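Local coordinates for protein domain of Unknown Function with a Cystatin-Like Fold (Nostoc punctiforme, PDB 2RGQ) that is of unknown function but adopts a cystatin-like, SnoaL-type fold of the NTF2 superfamily, in which a curved sheet and helices usually enclose a pocket, at residues B[29-32]-B[33-37]; B[79-82]-B[83-86]; B[93-96]-B[97-100]. All blocks are in the same frame, centred on the assembly; numbering follows the deposited sequence.

Contact 1. Residues B[29-32]-B[33-37]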
loop_
_atom_site.group_PDB
_atom_site.type_symbol
_atom_site.label_atom_id
_atom_site.label_comp_id
_atom_site.label_asym_id
_atom_site.label_seq_id
_atom_site.Cartn_x
_atom_site.Cartn_y
_atom_site.Cartn_z
ATOM N N GLU B 29 17.356 -14.259 -7.975
ATOM C CA GLU B 29 18.490 -13.309 -7.846
ATOM C C GLU B 29 18.084 -11.957 -7.287
ATOM O O GLU B 29 18.784 -11.428 -6.425
ATOM C CB GLU B 29 19.280 -13.123 -9.164
ATOM C CG GLU B 29 19.887 -14.399 -9.711
ATOM C CD GLU B 29 20.885 -15.089 -8.765
ATOM O OE1 GLU B 29 21.720 -14.445 -8.125
ATOM O OE2 GLU B 29 20.847 -16.321 -8.679
ATOM N N ASN B 30 16.953 -11.417 -7.751
ATOM C CA ASN B 30 16.467 -10.136 -7.209
ATOM C C ASN B 30 15.922 -10.283 -5.808
ATOM O O ASN B 30 15.996 -9.337 -5.051
ATOM C CB ASN B 30 15.497 -9.472 -8.160
ATOM C CG ASN B 30 16.250 -8.788 -9.309
ATOM O OD1 ASN B 30 17.361 -8.233 -9.103
ATOM N ND2 ASN B 30 15.703 -8.857 -10.498
ATOM N N TYR B 31 15.409 -11.476 -5.473
ATOM C CA TYR B 31 15.030 -11.790 -4.111
ATOM C C TYR B 31 16.254 -11.735 -3.187
ATOM O O TYR B 31 16.241 -11.012 -2.146
ATOM C CB TYR B 31 14.380 -13.168 -4.047
ATOM C CG TYR B 31 14.064 -13.686 -2.645
ATOM C CD1 TYR B 31 12.863 -13.361 -2.009
ATOM C CD2 TYR B 31 14.950 -14.562 -1.987
ATOM C CE1 TYR B 31 12.533 -13.878 -0.771
ATOM C CE2 TYR B 31 14.654 -15.071 -0.735
ATOM C CZ TYR B 31 13.424 -14.730 -0.116
ATOM O OH TYR B 31 13.050 -15.211 1.128
ATOM N N LEU B 32 17.306 -12.435 -3.586
ATOM C CA LEU B 32 18.515 -12.534 -2.761
ATOM C C LEU B 32 19.211 -11.201 -2.554
ATOM O O LEU B 32 19.751 -10.964 -1.503
ATOM C CB LEU B 32 19.488 -13.583 -3.337
ATOM C CG LEU B 32 19.040 -15.037 -3.202
ATOM C CD1 LEU B 32 19.978 -15.948 -4.088
ATOM C CD2 LEU B 32 18.923 -15.506 -1.704
ATOM N N ALA B 33 19.121 -10.326 -3.554
ATOM C CA ALA B 33 19.713 -8.974 -3.512
ATOM C C ALA B 33 19.193 -8.078 -2.387
ATOM O O ALA B 33 19.844 -7.081 -2.003
ATOM C CB ALA B 33 19.446 -8.307 -4.841
ATOM N N THR B 34 17.967 -8.354 -1.937
ATOM C CA THR B 34 17.351 -7.598 -0.826
ATOM C C THR B 34 17.978 -7.924 0.536
ATOM O O THR B 34 17.841 -7.136 1.463
ATOM C CB THR B 34 15.810 -7.837 -0.725
ATOM O OG1 THR B 34 15.535 -9.160 -0.235
ATOM C CG2 THR B 34 15.129 -7.573 -2.078
ATOM N N PHE B 35 18.681 -9.046 0.648
ATOM C CA PHE B 35 19.281 -9.472 1.889
ATOM C C PHE B 35 20.756 -9.149 1.984
ATOM O O PHE B 35 21.505 -9.269 1.004
ATOM C CB PHE B 35 19.156 -10.990 2.094
ATOM C CG PHE B 35 17.784 -11.439 2.469
ATOM C CD1 PHE B 35 17.401 -11.488 3.797
ATOM C CD2 PHE B 35 16.869 -11.816 1.480
ATOM C CE1 PHE B 35 16.140 -11.886 4.144
ATOM C CE2 PHE B 35 15.581 -12.201 1.831
ATOM C CZ PHE B 35 15.230 -12.241 3.169
ATOM N N ALA B 36 21.204 -8.847 3.202
ATOM C CA ALA B 36 22.652 -8.804 3.461
ATOM C C ALA B 36 23.229 -10.211 3.236
ATOM O O ALA B 36 22.471 -11.217 3.257
ATOM C CB ALA B 36 22.939 -8.335 4.909
ATOM N N SER B 37 24.558 -10.314 3.052
ATOM C CA SER B 37 25.231 -11.595 2.900
ATOM C C SER B 37 24.848 -12.514 4.044
ATOM O O SER B 37 24.661 -13.672 3.786
ATOM C CB SER B 37 26.763 -11.463 2.828
ATOM O OG SER B 37 27.206 -10.751 3.965
#
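Thr34 and Tyr31 meet just past helix 28-32, joined by polar bonds. Tyr31 O takes two donors from the one threonine. OG1 of Thr34 comes in nearly head-on to the carbonyl of Tyr31, 2.8 Å from its O, while Thr34 N reaches the same oxygen from above the carbonyl plane at 3.2 Å. With OG1 set between its own backbone N and carbonyl carbon (chi1 72°), the hydroxyl turns back onto the helix. A valine here would probably leave Tyr31 O with only the out-of-plane backbone N-H of the residue, and the turn less firmly closed. A helical i to i+4 bond, Ala33 N to Glu29 O, is 3.1 Å long, and Phe35 N to Leu32 O, also 3.1 Å, closes a type I turn.

Apolar contact is led by the two rings. CE2 of Phe35 lies over one face of Tyr31, 3.9 Å from its CZ, with the planes inclined at 54°, so the pair is neither stacked nor edge-to-face. Phe19 and Phe58 also meet the tyrosine ring, and Leu54 touches Leu32 and Phe35. At the outer side Glu29 forms a salt bridge with Arg55, and Asn30 bonds back to Asp27.

Thr34 and Ala36 make backbone hydrogen bonds with Leu120 of strand 117-127, so this side-chain-reinforced type I turn delivers the chain from helix to sheet within the cystatin-like fold.

Contact 2. Residues B[79-82]-B[83-86]; sequences QGNY and DEAT
Gln79 and Thr86 face each other as a hydrogen-bonded antiparallel pair, Gln79 N to Thr86 O at 2.9 Å and Thr86 N to Gln79 O at 2.8 Å. Their side chains leave the same face of the sheet. The glutamine chain, bent at chi2 (-74°), brings NE2 to Thr86 OG1, close to the amide plane; this bond is unusually short and its exact length doubtful. NE2 also bonds to Glu88, and a water joins Gln79 O to Thr86 OG1.

The tight part follows at Gly80. It forms a non-hydrogen-bonded antiparallel pair with Ala85, CA atoms 4.0 Å apart, and its CA makes a bent CA-H...O contact with Glu84 O. A side chain there would run into Glu84 O and Ala85 CA, and the backbone angles themselves call for glycine. Beyond it, Asn81 N bonds to Glu84 O at 2.9 Å. Asn81 OD1 grips the turn from within: Glu84 N meets it almost straight on at 3.0 Å, whereas Asp83 N comes from above its carbonyl plane.

The outer side is looser and wetter. The carboxylate of Asp83 is stacked on one face of the Tyr82 ring, the planes 15° apart, and its CB sits over the ring centre at 3.9 Å as a CH-pi contact. One water accepts from Asn81 ND2 and donates to Asp83 OD1 and Glu84 OE2, bridging the amide to two carboxylates.

This turn closes the beta hairpin of strands 69-80 and 84-95. Strand 101-114 flanks it through Lys113, whose NZ donates to Tyr82 O, and Val111, which packs on Ala85, while Met2 bonds to the Tyr82 backbone.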
loop_
_atom_site.group_PDB
_atom_site.type_symbol
_atom_site.label_atom_id
_atom_site.label_comp_id
_atom_site.label_asym_id
_atom_site.label_seq_id
_atom_site.Cartn_x
_atom_site.Cartn_y
_atom_site.Cartn_z
ATOM N N GLN B 79 11.492 3.164 11.801
ATOM C CA GLN B 79 12.236 3.983 12.786
ATOM C C GLN B 79 13.705 3.571 12.825
ATOM O O GLN B 79 14.046 2.427 12.602
ATOM C CB GLN B 79 11.614 3.992 14.182
ATOM C CG GLN B 79 11.325 2.676 14.856
ATOM C CD GLN B 79 10.106 1.913 14.276
ATOM O OE1 GLN B 79 9.015 2.482 14.032
ATOM N NE2 GLN B 79 10.282 0.621 14.102
ATOM N N GLY B 80 14.570 4.535 13.064
ATOM C CA GLY B 80 15.987 4.274 13.090
ATOM C C GLY B 80 16.780 5.516 12.776
ATOM O O GLY B 80 16.329 6.635 13.021
ATOM N N ASN B 81 17.991 5.304 12.255
ATOM C CA ASN B 81 18.894 6.376 11.919
ATOM C C ASN B 81 19.429 6.125 10.502
ATOM O O ASN B 81 18.884 5.255 9.765
ATOM C CB ASN B 81 19.977 6.504 13.014
ATOM C CG ASN B 81 20.957 5.341 13.023
ATOM O OD1 ASN B 81 20.884 4.458 12.191
ATOM N ND2 ASN B 81 21.922 5.366 13.969
ATOM N N TYR B 82 20.536 6.787 10.146
ATOM C CA TYR B 82 21.034 6.661 8.761
ATOM C C TYR B 82 21.568 5.295 8.325
ATOM O O TYR B 82 21.720 5.060 7.105
ATOM C CB TYR B 82 22.113 7.709 8.472
ATOM C CG TYR B 82 23.510 7.263 8.864
ATOM C CD1 TYR B 82 23.863 7.156 10.184
ATOM C CD2 TYR B 82 24.468 6.962 7.891
ATOM C CE1 TYR B 82 25.163 6.760 10.547
ATOM C CE2 TYR B 82 25.774 6.582 8.214
ATOM C CZ TYR B 82 26.119 6.460 9.559
ATOM O OH TYR B 82 27.396 6.070 9.902
ATOM N N ASP B 83 21.850 4.389 9.266
ATOM C CA ASP B 83 22.382 3.085 8.890
ATOM C C ASP B 83 21.817 1.871 9.562
ATOM O O ASP B 83 22.213 0.790 9.220
ATOM C CB ASP B 83 23.909 3.100 8.994
ATOM C CG ASP B 83 24.432 3.269 10.419
ATOM O OD1 ASP B 83 23.634 3.496 11.340
ATOM O OD2 ASP B 83 25.689 3.216 10.579
ATOM N N GLU B 84 20.876 2.040 10.484
ATOM C CA GLU B 84 20.205 0.929 11.139
ATOM C C GLU B 84 18.759 1.338 11.390
ATOM O O GLU B 84 18.491 2.431 11.905
ATOM C CB GLU B 84 20.851 0.599 12.453
ATOM C CG GLU B 84 22.338 0.257 12.370
ATOM C CD GLU B 84 22.875 -0.183 13.714
ATOM O OE1 GLU B 84 22.701 -1.376 14.026
ATOM O OE2 GLU B 84 23.473 0.668 14.428
ATOM N N ALA B 85 17.837 0.483 11.029
ATOM C CA ALA B 85 16.428 0.810 11.214
ATOM C C ALA B 85 15.608 -0.464 11.337
ATOM O O ALA B 85 16.108 -1.589 11.136
ATOM C CB ALA B 85 15.911 1.713 10.068
ATOM N N THR B 86 14.365 -0.265 11.765
ATOM C CA THR B 86 13.396 -1.320 11.896
ATOM C C THR B 86 12.150 -0.865 11.172
ATOM O O THR B 86 11.849 0.331 11.163
ATOM C CB THR B 86 13.091 -1.669 13.377
ATOM O OG1 THR B 86 12.563 -0.510 14.033
ATOM C CG2 THR B 86 14.333 -2.114 14.087
HETATM O O HOH W 1 14.809 0.853 15.365
HETATM O O HOH W 2 23.951 3.176 13.879
#

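Contact 3. Residues B[93-96]-B[97-100]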
loop_
_atom_site.group_PDB
_atom_site.type_symbol
_atom_site.label_atom_id
_atom_site.label_comp_id
_atom_site.label_asym_id
_atom_site.label_seq_id
_atom_site.Cartn_x
_atom_site.Cartn_y
_atom_site.Cartn_z
ATOM N N VAL B 93 -1.944 -11.549 1.087
ATOM C CA VAL B 93 -1.672 -12.421 -0.028
ATOM C C VAL B 93 -2.997 -12.806 -0.687
ATOM O O VAL B 93 -3.965 -13.186 -0.004
ATOM C CB VAL B 93 -0.891 -13.684 0.440
ATOM C CG1 VAL B 93 -0.380 -14.516 -0.780
ATOM C CG2 VAL B 93 0.276 -13.315 1.392
ATOM N N VAL B 94 -3.030 -12.740 -2.009
ATOM C CA VAL B 94 -4.193 -13.104 -2.800
ATOM C C VAL B 94 -3.736 -14.003 -3.937
ATOM O O VAL B 94 -2.548 -14.005 -4.283
ATOM C CB VAL B 94 -4.952 -11.857 -3.365
ATOM C CG1 VAL B 94 -5.311 -10.924 -2.220
ATOM C CG2 VAL B 94 -4.165 -11.127 -4.434
ATOM N N ASN B 95 -4.678 -14.759 -4.491
ATOM C CA ASN B 95 -4.383 -15.650 -5.584
ATOM C C ASN B 95 -4.394 -14.936 -6.908
ATOM O O ASN B 95 -5.219 -14.111 -7.118
ATOM C CB ASN B 95 -5.402 -16.771 -5.623
ATOM C CG ASN B 95 -5.319 -17.655 -4.416
ATOM O OD1 ASN B 95 -4.300 -17.641 -3.713
ATOM N ND2 ASN B 95 -6.360 -18.462 -4.178
ATOM N N ARG B 96 -3.495 -15.302 -7.798
ATOM C CA ARG B 96 -3.503 -14.776 -9.163
ATOM C C ARG B 96 -4.462 -15.489 -10.097
ATOM O O ARG B 96 -4.914 -14.906 -11.063
ATOM C CB ARG B 96 -2.137 -14.951 -9.801
ATOM C CG ARG B 96 -1.046 -14.183 -9.136
ATOM C CD ARG B 96 0.167 -13.957 -10.048
ATOM N NE ARG B 96 0.879 -15.170 -10.455
ATOM C CZ ARG B 96 2.058 -15.611 -9.986
ATOM N NH1 ARG B 96 2.693 -15.062 -8.958
ATOM N NH2 ARG B 96 2.572 -16.716 -10.530
ATOM N N GLU B 97 -4.692 -16.783 -9.844
ATOM C CA GLU B 97 -5.485 -17.633 -10.752
ATOM C C GLU B 97 -6.988 -17.700 -10.445
ATOM O O GLU B 97 -7.758 -18.180 -11.269
ATOM C CB GLU B 97 -4.847 -19.020 -10.808
ATOM C CG GLU B 97 -3.425 -18.955 -11.429
ATOM C CD GLU B 97 -2.583 -20.183 -11.152
ATOM O OE1 GLU B 97 -3.117 -21.309 -11.207
ATOM O OE2 GLU B 97 -1.369 -19.999 -10.909
ATOM N N ASP B 98 -7.394 -17.230 -9.263
ATOM C CA ASP B 98 -8.798 -17.141 -8.881
ATOM C C ASP B 98 -9.003 -15.949 -7.948
ATOM O O ASP B 98 -8.051 -15.223 -7.637
ATOM C CB ASP B 98 -9.301 -18.473 -8.282
ATOM C CG ASP B 98 -8.551 -18.873 -7.029
ATOM O OD1 ASP B 98 -8.326 -18.033 -6.133
ATOM O OD2 ASP B 98 -8.210 -20.079 -6.924
ATOM N N LEU B 99 -10.247 -15.745 -7.520
ATOM C CA LEU B 99 -10.608 -14.549 -6.741
ATOM C C LEU B 99 -10.565 -14.750 -5.243
ATOM O O LEU B 99 -11.145 -13.959 -4.489
ATOM C CB LEU B 99 -11.974 -14.020 -7.228
ATOM C CG LEU B 99 -11.885 -13.479 -8.681
ATOM C CD1 LEU B 99 -13.248 -13.041 -9.139
ATOM C CD2 LEU B 99 -10.900 -12.326 -8.852
ATOM N N ASN B 100 -9.847 -15.767 -4.769
ATOM C CA ASN B 100 -9.742 -15.955 -3.341
ATOM C C ASN B 100 -8.514 -15.275 -2.774
ATOM O O ASN B 100 -7.541 -14.974 -3.479
ATOM C CB ASN B 100 -9.714 -17.432 -3.010
ATOM C CG ASN B 100 -10.992 -18.102 -3.382
ATOM O OD1 ASN B 100 -12.056 -17.488 -3.332
ATOM N ND2 ASN B 100 -10.919 -19.378 -3.734
#
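Asp98 OD1 is gripped by two N-H groups, the side-chain amide of Asn95 and the backbone of Asn100. The Asn95 ND2 bond is 2.8 Å long and nearly straight (163°). It arrives on the syn side of OD1, which lies in the plane of the amide, yet amide and carboxylate are turned 63° against each other. Asn100 N, 3.1 Å from OD1, comes instead from the anti side, and this bond makes an Asx turn. The aspartate reaches both donors because its CG sits between its own backbone N and carbonyl carbon, which folds the carboxylate back toward strand 84-95.

Backbone pairing shuts the mouth of the loop: Asn95 N gives a straight bond (170°) to Asn100 O at 3.0 Å. The other end of the Asn95 amide is also used, OD1 accepting from Lys69 NZ, so both polar atoms of this side chain are engaged and its rotation is well fixed. CB of Asn100 lies beside ND2 of Asn95, 3.7 Å away. NH1 of Arg96 bonds to the carbonyl oxygens of Lys69 and Asp24.

A second subunit approaches the same loop. Its Arg101 NH1 bonds to Asn100 O and more weakly to the carbonyls of Asn95 and Asp98, while its Pro129 and Ala102 pack on Glu97 and Leu99.

OD1 of Asp98 thus satisfies two donors within the loop, which would probably favour the charged form of the carboxylate. The three carbonyls converge on one arginine of the other subunit; Asn95 O and Asp98 O, two acceptors 3.1 Å apart, suit such a cationic partner.

Contact 1 is the partly buried member, with aromatic and aliphatic side chains turned among helices 6-25 and 51-66 and the sheet. Contacts 2 and 3 lie at the surface, on opposite sides of the chain's centre and about 34 Å apart between centres, yet strand 84-95 serves both: contact 2 leads into it and contact 3 leads out. Accordingly, contact 1 combines a doubly bonded carbonyl at the helix-turn junction with ring packing, contact 2 relies on strand pairing, a required glycine and bridging waters, and contact 3 on a carboxylate oxygen held by two N-H groups. Another subunit reaches only contact 3. None of the three touches another.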